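Local coordinates for protein chitinase (Paenibacillus sp. FPU-7, PDB 5GZT) that probably hydrolyses internal beta-1,4 linkages between N-acetylglucosamine units in chitin and chitodextrins, as a multidomain bacterial chitinase, at residues Thr494-Ala499 and Tyr580-Ala585; Lys1062-Tyr1067 and Gly1084-Thr1089. All blocks are in the same frame, centred on the assembly; numbering follows the deposited sequence.

Interaction 1. Residues Thr494-Ala499 and Tyr580-Ala585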
ATOM      1  N   THR B 494     -22.196  -6.363  20.776  1.00 16.56           N
ATOM      2  CA  THR B 494     -21.409  -5.457  19.981  1.00 16.64           C
ATOM      3  C   THR B 494     -19.914  -5.576  20.293  1.00 16.74           C
ATOM      4  O   THR B 494     -19.497  -5.885  21.438  1.00 19.75           O
ATOM      5  CB  THR B 494     -21.855  -3.999  20.165  1.00 15.49           C
ATOM      6  OG1 THR B 494     -21.631  -3.607  21.520  1.00 16.52           O
ATOM      7  CG2 THR B 494     -23.325  -3.779  19.852  1.00 15.57           C
ATOM      8  N   SER B 495     -19.096  -5.324  19.285  1.00 17.69           N
ATOM      9  CA  SER B 495     -17.679  -5.172  19.498  1.00 16.82           C
ATOM     10  C   SER B 495     -17.056  -4.438  18.348  1.00 16.61           C
ATOM     11  O   SER B 495     -17.732  -3.861  17.516  1.00 18.82           O
ATOM     12  CB  SER B 495     -17.010  -6.562  19.737  1.00 19.05           C
ATOM     13  OG  SER B 495     -15.687  -6.405  20.295  1.00 17.13           O
ATOM     14  N   HIS B 496     -15.742  -4.372  18.327  1.00 16.77           N
ATOM     15  CA  HIS B 496     -14.972  -3.704  17.247  1.00 14.49           C
ATOM     16  C   HIS B 496     -14.738  -4.643  16.141  1.00 17.25           C
ATOM     17  O   HIS B 496     -14.410  -5.830  16.384  1.00 16.63           O
ATOM     18  CB  HIS B 496     -13.597  -3.236  17.756  1.00 14.35           C
ATOM     19  CG  HIS B 496     -13.680  -2.353  18.950  1.00 15.87           C
ATOM     20  ND1 HIS B 496     -14.305  -1.119  18.917  1.00 17.14           N
ATOM     21  CD2 HIS B 496     -13.268  -2.529  20.225  1.00 17.93           C
ATOM     22  CE1 HIS B 496     -14.307  -0.596  20.134  1.00 17.88           C
ATOM     23  NE2 HIS B 496     -13.647  -1.415  20.945  1.00 18.33           N
ATOM     24  N   HIS B 497     -14.904  -4.193  14.899  1.00 16.37           N
ATOM     25  CA  HIS B 497     -14.676  -5.050  13.720  1.00 17.94           C
ATOM     26  C   HIS B 497     -13.269  -5.004  13.144  1.00 18.57           C
ATOM     27  O   HIS B 497     -12.906  -5.918  12.363  1.00 16.28           O
ATOM     28  CB  HIS B 497     -15.762  -4.797  12.634  1.00 16.08           C
ATOM     29  CG  HIS B 497     -15.366  -3.959  11.469  1.00 16.18           C
ATOM     30  ND1 HIS B 497     -15.693  -2.616  11.345  1.00 18.08           N
ATOM     31  CD2 HIS B 497     -14.816  -4.313  10.292  1.00 15.17           C
ATOM     32  CE1 HIS B 497     -15.280  -2.170  10.177  1.00 15.54           C
ATOM     33  NE2 HIS B 497     -14.775  -3.196   9.506  1.00 21.45           N
ATOM     34  N   THR B 498     -12.500  -3.958  13.469  1.00 15.11           N
ATOM     35  CA  THR B 498     -11.222  -3.772  12.827  1.00 15.06           C
ATOM     36  C   THR B 498     -10.224  -3.111  13.806  1.00 17.03           C
ATOM     37  O   THR B 498      -9.337  -2.393  13.426  1.00 14.66           O
ATOM     38  CB  THR B 498     -11.323  -3.096  11.457  1.00 17.29           C
ATOM     39  OG1 THR B 498     -10.049  -3.205  10.744  1.00 15.24           O
ATOM     40  CG2 THR B 498     -11.733  -1.612  11.572  1.00 17.22           C
ATOM     41  N   ALA B 499     -10.355  -3.454  15.081  1.00 15.83           N
ATOM     42  CA  ALA B 499      -9.479  -2.822  16.085  1.00 18.47           C
ATOM     43  C   ALA B 499      -8.032  -3.250  16.038  1.00 19.59           C
ATOM     44  O   ALA B 499      -7.745  -4.392  15.661  1.00 18.46           O
ATOM     45  CB  ALA B 499     -10.026  -3.116  17.450  1.00 18.79           C
ATOM     46  N   TYR B 580     -17.355   7.830  20.389  1.00 14.62           N
ATOM     47  CA  TYR B 580     -16.645   7.308  21.562  1.00 13.39           C
ATOM     48  C   TYR B 580     -15.322   6.711  21.096  1.00 12.79           C
ATOM     49  O   TYR B 580     -15.142   6.456  19.937  1.00 11.13           O
ATOM     50  CB  TYR B 580     -17.489   6.187  22.184  1.00 14.20           C
ATOM     51  CG  TYR B 580     -18.705   6.655  22.952  1.00 14.19           C
ATOM     52  CD1 TYR B 580     -18.583   7.500  24.016  1.00 13.74           C
ATOM     53  CD2 TYR B 580     -19.987   6.250  22.605  1.00 15.59           C
ATOM     54  CE1 TYR B 580     -19.707   7.896  24.761  1.00 14.83           C
ATOM     55  CE2 TYR B 580     -21.084   6.621  23.381  1.00 15.19           C
ATOM     56  CZ  TYR B 580     -20.930   7.429  24.417  1.00 15.22           C
ATOM     57  OH  TYR B 580     -22.015   7.831  25.134  1.00 15.05           O
ATOM     58  N   TRP B 581     -14.373   6.497  22.010  1.00 12.79           N
ATOM     59  CA  TRP B 581     -13.118   5.908  21.690  1.00 12.40           C
ATOM     60  C   TRP B 581     -12.853   4.828  22.736  1.00 13.05           C
ATOM     61  O   TRP B 581     -13.065   5.024  23.924  1.00 13.68           O
ATOM     62  CB  TRP B 581     -12.076   6.986  21.868  1.00 13.14           C
ATOM     63  CG  TRP B 581     -10.628   6.553  21.676  1.00 13.97           C
ATOM     64  CD1 TRP B 581      -9.657   6.479  22.649  1.00 13.07           C
ATOM     65  CD2 TRP B 581      -9.994   6.188  20.452  1.00 13.32           C
ATOM     66  NE1 TRP B 581      -8.512   6.077  22.088  1.00 12.61           N
ATOM     67  CE2 TRP B 581      -8.656   5.906  20.760  1.00 12.85           C
ATOM     68  CE3 TRP B 581     -10.448   5.998  19.134  1.00 14.10           C
ATOM     69  CZ2 TRP B 581      -7.686   5.554  19.784  1.00 13.34           C
ATOM     70  CZ3 TRP B 581      -9.466   5.674  18.127  1.00 13.76           C
ATOM     71  CH2 TRP B 581      -8.121   5.389  18.501  1.00 14.32           C
ATOM     72  N   ASP B 582     -12.333   3.713  22.276  1.00 14.72           N
ATOM     73  CA  ASP B 582     -11.865   2.658  23.178  1.00 13.67           C
ATOM     74  C   ASP B 582     -10.359   2.792  23.242  1.00 12.97           C
ATOM     75  O   ASP B 582      -9.639   2.526  22.305  1.00 11.99           O
ATOM     76  CB  ASP B 582     -12.263   1.293  22.643  1.00 13.81           C
ATOM     77  CG  ASP B 582     -11.839   0.113  23.601  1.00 13.94           C
ATOM     78  OD1 ASP B 582     -10.802   0.190  24.289  1.00 14.53           O
ATOM     79  OD2 ASP B 582     -12.440  -0.955  23.522  1.00 15.10           O
ATOM     80  N   ASP B 583      -9.884   3.257  24.370  1.00 15.87           N
ATOM     81  CA  ASP B 583      -8.487   3.554  24.508  1.00 19.30           C
ATOM     82  C   ASP B 583      -7.584   2.347  24.797  1.00 18.38           C
ATOM     83  O   ASP B 583      -6.401   2.538  24.875  1.00 18.34           O
ATOM     84  CB  ASP B 583      -8.196   4.567  25.616  1.00 22.14           C
ATOM     85  CG  ASP B 583      -6.866   5.333  25.337  1.00 22.59           C
ATOM     86  OD1 ASP B 583      -6.440   5.700  24.155  1.00 26.58           O
ATOM     87  OD2 ASP B 583      -6.282   5.583  26.341  1.00 31.42           O
ATOM     88  N   THR B 584      -8.128   1.164  24.917  1.00 16.94           N
ATOM     89  CA  THR B 584      -7.296  -0.062  24.965  1.00 17.40           C
ATOM     90  C   THR B 584      -7.272  -0.671  23.557  1.00 16.93           C
ATOM     91  O   THR B 584      -6.160  -0.924  22.981  1.00 18.92           O
ATOM     92  CB  THR B 584      -7.936  -1.017  25.935  1.00 20.78           C
ATOM     93  OG1 THR B 584      -8.040  -0.388  27.204  1.00 21.10           O
ATOM     94  CG2 THR B 584      -7.139  -2.297  26.046  1.00 24.80           C
ATOM     95  N   ALA B 585      -8.446  -0.815  22.906  1.00 14.87           N
ATOM     96  CA  ALA B 585      -8.433  -1.327  21.543  1.00 14.35           C
ATOM     97  C   ALA B 585      -7.854  -0.370  20.539  1.00 17.47           C
ATOM     98  O   ALA B 585      -7.381  -0.794  19.487  1.00 17.82           O
ATOM     99  CB  ALA B 585      -9.846  -1.662  21.104  1.00 16.86           C
TER
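The imidazole of His496 meets the carboxylate of Asp582 at one edge. Asp582 OD2 lies near the ring plane, 2.9 Å from His496 NE2. The methyl of Ala585 comes in obliquely to the same ring, with CB 3.6 Å from His496 CD2. The ring and carboxylate planes are turned 59° apart. His496 NE2 donates to Asp582 OD2 with an N-H...O angle of 159°. It reaches OD2 on its anti side, somewhat out of the carboxylate plane.

The contact lies in the first family 18 glycosyl hydrolase domain, a TIM barrel. Segment 494-499 belongs to the long loop between barrel strand 478-481 and helix 510-519. Segment 580-585 holds the end of outer strand 578-582, in the small antiparallel sheet inserted between barrel strands 527-532 and 619-623, and the turn after it. Such an alpha+beta insertion is found in many family 18 chitinases. The contact therefore fastens a barrel loop to the edge of the insertion.

His496 CG stands beside its own backbone N (chi1 -55°), which sends the ring across to the strand end. The His496 side chain also touches Ala587 of the next strand, 587-591. Asp582 works in two directions. While OD2 takes the imidazole N-H, OD1 accepts from the turn that follows the strand. This is an Asx turn with Thr584 N and a wider Asx motif with Ala585 N. The histidine bond and the turn thus limit the rotation of the carboxylate between them. The turn places Ala585 so that its CB also packs 3.9 Å from Ala499 CB. Asp582 OD1 is 2.9 Å from both Thr584 N and Ala585 N. The first approaches nearly along the C-O bond, and the second comes from above the carboxylate plane.

Interaction 2. Residues Lys1062-Tyr1067 and Gly1084-Thr1089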
ATOM      1  N   LYS B1062     -22.576  30.486 -28.375  1.00 53.21           N
ATOM      2  CA  LYS B1062     -21.984  30.535 -29.693  1.00 45.33           C
ATOM      3  C   LYS B1062     -21.262  29.252 -29.844  1.00 42.26           C
ATOM      4  O   LYS B1062     -20.114  29.222 -30.252  1.00 40.70           O
ATOM      5  CB  LYS B1062     -20.986  31.666 -29.830  1.00 47.68           C
ATOM      6  CG  LYS B1062     -21.416  32.762 -30.745  1.00 49.71           C
ATOM      7  CD  LYS B1062     -22.504  33.624 -30.148  1.00 47.13           C
ATOM      8  CE  LYS B1062     -22.269  35.024 -30.703  1.00 48.07           C
ATOM      9  NZ  LYS B1062     -23.294  35.952 -30.171  1.00 49.50           N
ATOM     10  N   GLY B1063     -21.941  28.170 -29.489  1.00 44.65           N
ATOM     11  CA  GLY B1063     -21.342  26.852 -29.601  1.00 46.98           C
ATOM     12  C   GLY B1063     -20.512  26.472 -28.397  1.00 51.85           C
ATOM     13  O   GLY B1063     -19.872  25.423 -28.420  1.00 44.05           O
ATOM     14  N   TYR B1064     -20.528  27.319 -27.351  1.00 47.90           N
ATOM     15  CA  TYR B1064     -19.824  27.038 -26.111  1.00 42.52           C
ATOM     16  C   TYR B1064     -20.917  26.615 -25.181  1.00 37.64           C
ATOM     17  O   TYR B1064     -21.953  27.295 -25.052  1.00 37.28           O
ATOM     18  CB  TYR B1064     -19.057  28.291 -25.567  1.00 38.60           C
ATOM     19  CG  TYR B1064     -17.775  28.538 -26.317  1.00 36.88           C
ATOM     20  CD1 TYR B1064     -16.593  27.882 -25.949  1.00 39.79           C
ATOM     21  CD2 TYR B1064     -17.738  29.385 -27.437  1.00 37.07           C
ATOM     22  CE1 TYR B1064     -15.398  28.064 -26.665  1.00 41.69           C
ATOM     23  CE2 TYR B1064     -16.547  29.595 -28.136  1.00 36.02           C
ATOM     24  CZ  TYR B1064     -15.392  28.921 -27.780  1.00 39.16           C
ATOM     25  OH  TYR B1064     -14.232  29.091 -28.534  1.00 38.56           O
ATOM     26  N   THR B1065     -20.654  25.513 -24.487  1.00 37.50           N
ATOM     27  CA  THR B1065     -21.484  25.111 -23.350  1.00 40.40           C
ATOM     28  C   THR B1065     -20.737  25.361 -22.015  1.00 39.16           C
ATOM     29  O   THR B1065     -19.506  25.096 -21.905  1.00 31.89           O
ATOM     30  CB  THR B1065     -21.877  23.617 -23.455  1.00 39.79           C
ATOM     31  OG1 THR B1065     -22.327  23.351 -24.799  1.00 54.23           O
ATOM     32  CG2 THR B1065     -22.954  23.255 -22.439  1.00 37.25           C
ATOM     33  N   ARG B1066     -21.506  25.854 -21.042  1.00 40.33           N
ATOM     34  CA  ARG B1066     -21.027  26.159 -19.690  1.00 35.91           C
ATOM     35  C   ARG B1066     -21.103  24.890 -18.872  1.00 34.48           C
ATOM     36  O   ARG B1066     -22.139  24.311 -18.771  1.00 35.80           O
ATOM     37  CB  ARG B1066     -21.856  27.248 -19.022  1.00 33.97           C
ATOM     38  CG  ARG B1066     -21.384  27.497 -17.563  1.00 38.53           C
ATOM     39  CD  ARG B1066     -22.207  28.558 -16.858  1.00 41.06           C
ATOM     40  NE  ARG B1066     -21.753  28.880 -15.493  1.00 38.47           N
ATOM     41  CZ  ARG B1066     -21.997  28.153 -14.389  1.00 39.80           C
ATOM     42  NH1 ARG B1066     -22.610  26.953 -14.434  1.00 39.65           N
ATOM     43  NH2 ARG B1066     -21.586  28.599 -13.197  1.00 36.32           N
ATOM     44  N   TYR B1067     -19.983  24.460 -18.331  1.00 30.25           N
ATOM     45  CA  TYR B1067     -19.906  23.375 -17.361  1.00 35.54           C
ATOM     46  C   TYR B1067     -19.464  23.915 -15.952  1.00 36.58           C
ATOM     47  O   TYR B1067     -19.083  25.099 -15.810  1.00 32.46           O
ATOM     48  CB  TYR B1067     -18.944  22.314 -17.887  1.00 37.11           C
ATOM     49  CG  TYR B1067     -19.440  21.705 -19.214  1.00 41.81           C
ATOM     50  CD1 TYR B1067     -20.553  20.811 -19.244  1.00 38.11           C
ATOM     51  CD2 TYR B1067     -18.857  22.078 -20.433  1.00 37.44           C
ATOM     52  CE1 TYR B1067     -21.008  20.296 -20.470  1.00 42.69           C
ATOM     53  CE2 TYR B1067     -19.283  21.540 -21.642  1.00 43.40           C
ATOM     54  CZ  TYR B1067     -20.351  20.648 -21.655  1.00 43.71           C
ATOM     55  OH  TYR B1067     -20.731  20.151 -22.852  1.00 48.17           O
ATOM     56  N   GLY B1084     -10.453  23.058 -33.107  1.00 56.96           N
ATOM     57  CA  GLY B1084      -9.974  21.722 -32.729  1.00 57.06           C
ATOM     58  C   GLY B1084     -10.496  21.282 -31.371  1.00 51.34           C
ATOM     59  O   GLY B1084     -10.036  20.217 -30.837  1.00 44.65           O
ATOM     60  N   GLY B1085     -11.496  22.049 -30.877  1.00 44.64           N
ATOM     61  CA  GLY B1085     -11.916  22.040 -29.448  1.00 50.22           C
ATOM     62  C   GLY B1085     -11.298  23.186 -28.605  1.00 42.58           C
ATOM     63  O   GLY B1085     -10.090  23.210 -28.413  1.00 39.75           O
ATOM     64  N   THR B1086     -12.144  24.102 -28.118  1.00 45.31           N
ATOM     65  CA  THR B1086     -11.737  25.266 -27.272  1.00 48.86           C
ATOM     66  C   THR B1086     -12.352  25.207 -25.827  1.00 44.26           C
ATOM     67  O   THR B1086     -13.560  25.058 -25.643  1.00 36.15           O
ATOM     68  CB  THR B1086     -12.041  26.603 -27.989  1.00 47.41           C
ATOM     69  OG1 THR B1086     -11.185  26.678 -29.123  1.00 44.21           O
ATOM     70  CG2 THR B1086     -11.758  27.837 -27.102  1.00 46.20           C
ATOM     71  N   PHE B1087     -11.447  25.268 -24.841  1.00 42.65           N
ATOM     72  CA  PHE B1087     -11.764  25.174 -23.417  1.00 38.31           C
ATOM     73  C   PHE B1087     -11.428  26.509 -22.791  1.00 36.84           C
ATOM     74  O   PHE B1087     -10.300  26.969 -22.940  1.00 34.33           O
ATOM     75  CB  PHE B1087     -10.867  24.103 -22.774  1.00 39.69           C
ATOM     76  CG  PHE B1087     -11.050  23.966 -21.290  1.00 35.51           C
ATOM     77  CD1 PHE B1087     -10.263  24.731 -20.394  1.00 38.41           C
ATOM     78  CD2 PHE B1087     -11.963  23.071 -20.773  1.00 35.56           C
ATOM     79  CE1 PHE B1087     -10.431  24.606 -19.014  1.00 34.11           C
ATOM     80  CE2 PHE B1087     -12.128  22.937 -19.386  1.00 38.62           C
ATOM     81  CZ  PHE B1087     -11.363  23.717 -18.500  1.00 35.12           C
ATOM     82  N   ILE B1088     -12.369  27.070 -22.043  1.00 37.65           N
ATOM     83  CA  ILE B1088     -12.218  28.398 -21.407  1.00 37.79           C
ATOM     84  C   ILE B1088     -12.369  28.273 -19.868  1.00 33.42           C
ATOM     85  O   ILE B1088     -13.302  27.670 -19.420  1.00 29.39           O
ATOM     86  CB  ILE B1088     -13.283  29.387 -21.937  1.00 31.55           C
ATOM     87  CG1 ILE B1088     -13.164  29.575 -23.449  1.00 33.56           C
ATOM     88  CG2 ILE B1088     -13.170  30.766 -21.287  1.00 34.81           C
ATOM     89  CD1 ILE B1088     -11.795  30.050 -23.963  1.00 33.67           C
ATOM     90  N   THR B1089     -11.502  28.929 -19.106  1.00 30.38           N
ATOM     91  CA  THR B1089     -11.545  28.929 -17.633  1.00 30.15           C
ATOM     92  C   THR B1089     -11.579  30.352 -17.160  1.00 30.31           C
ATOM     93  O   THR B1089     -10.771  31.197 -17.614  1.00 28.07           O
ATOM     94  CB  THR B1089     -10.366  28.161 -17.051  1.00 29.66           C
ATOM     95  OG1 THR B1089     -10.238  28.429 -15.655  1.00 29.39           O
ATOM     96  CG2 THR B1089      -9.044  28.443 -17.806  1.00 30.92           C
TER
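Thr1086 follows the glycine pair 1084-1085 and brings its methyl to the phenol of Tyr1064. Both backbone phi angles of that pair are positive, and the chain then enters strand 1086-1089. This strand is part of the four-stranded antiparallel sheet of the second family 18 domain. Strand 1074-1079 separates it from the outer strand 1065-1069. Tyr1064 stands just ahead of that outer strand, and its side chain spans the middle one. The contact involves no hydrogen bond.

Thr1086 CG2 lies anti to its own backbone N and beside the carbonyl carbon, which points the methyl at the ring. Thr1086 CG2 is 3.1 Å from Tyr1064 OH, a short approach, and 3.7 Å from Tyr1064 CE1. The methyl sits at the ring edge, in the ring plane. The carbonyl oxygen Thr1086 O also lies near that plane, 3.7 Å from Tyr1064 CE1. Thr1086 OG1 stays 3.9 Å from Tyr1064 OH, so the two hydroxyls are not paired.

Phe1087 turns away from segment 1062-1067 and meets the ring of Tyr1076. Ile1088 turns back. Its CG1 packs 4.2 Å from Tyr1064 CE1, obliquely to the ring. Tyr1064 and Ile1088 both also touch Leu1077 of the middle strand. Tyr1064 also touches Asn1079, and its ring meets that of Tyr1059.

With Tyr1064 cut back to alanine, the Thr1086 methyl and Ile1088 CG1 would probably lose their aromatic neighbour, and a gap would be likely to open over the middle strand. Across these two segments the contact is mainly apolar: a ring edge and hydroxyl against aliphatic carbon. It should therefore depend on close fit more than on bond direction.

Interaction 1 comes first along the chain and closes before interaction 2 opens. Their centres are 52 Å apart, and their nearest atoms about 37 Å apart, so they do not touch. Each belongs to a different family 18 glycosyl hydrolase domain, with the immunoglobulin-like range 660-759 between them in sequence. Both involve the small antiparallel sheet that follows the seventh barrel strand, 527-532 in one domain and 1015-1020 in the other. Interaction 1 joins the outer strand 578-582 to a barrel loop. Interaction 2 runs between strand 1086-1089 and the residue leading into strand 1065-1069, over strand 1074-1079. The corresponding insertions thus make different contacts: one to a barrel loop, one across its own sheet.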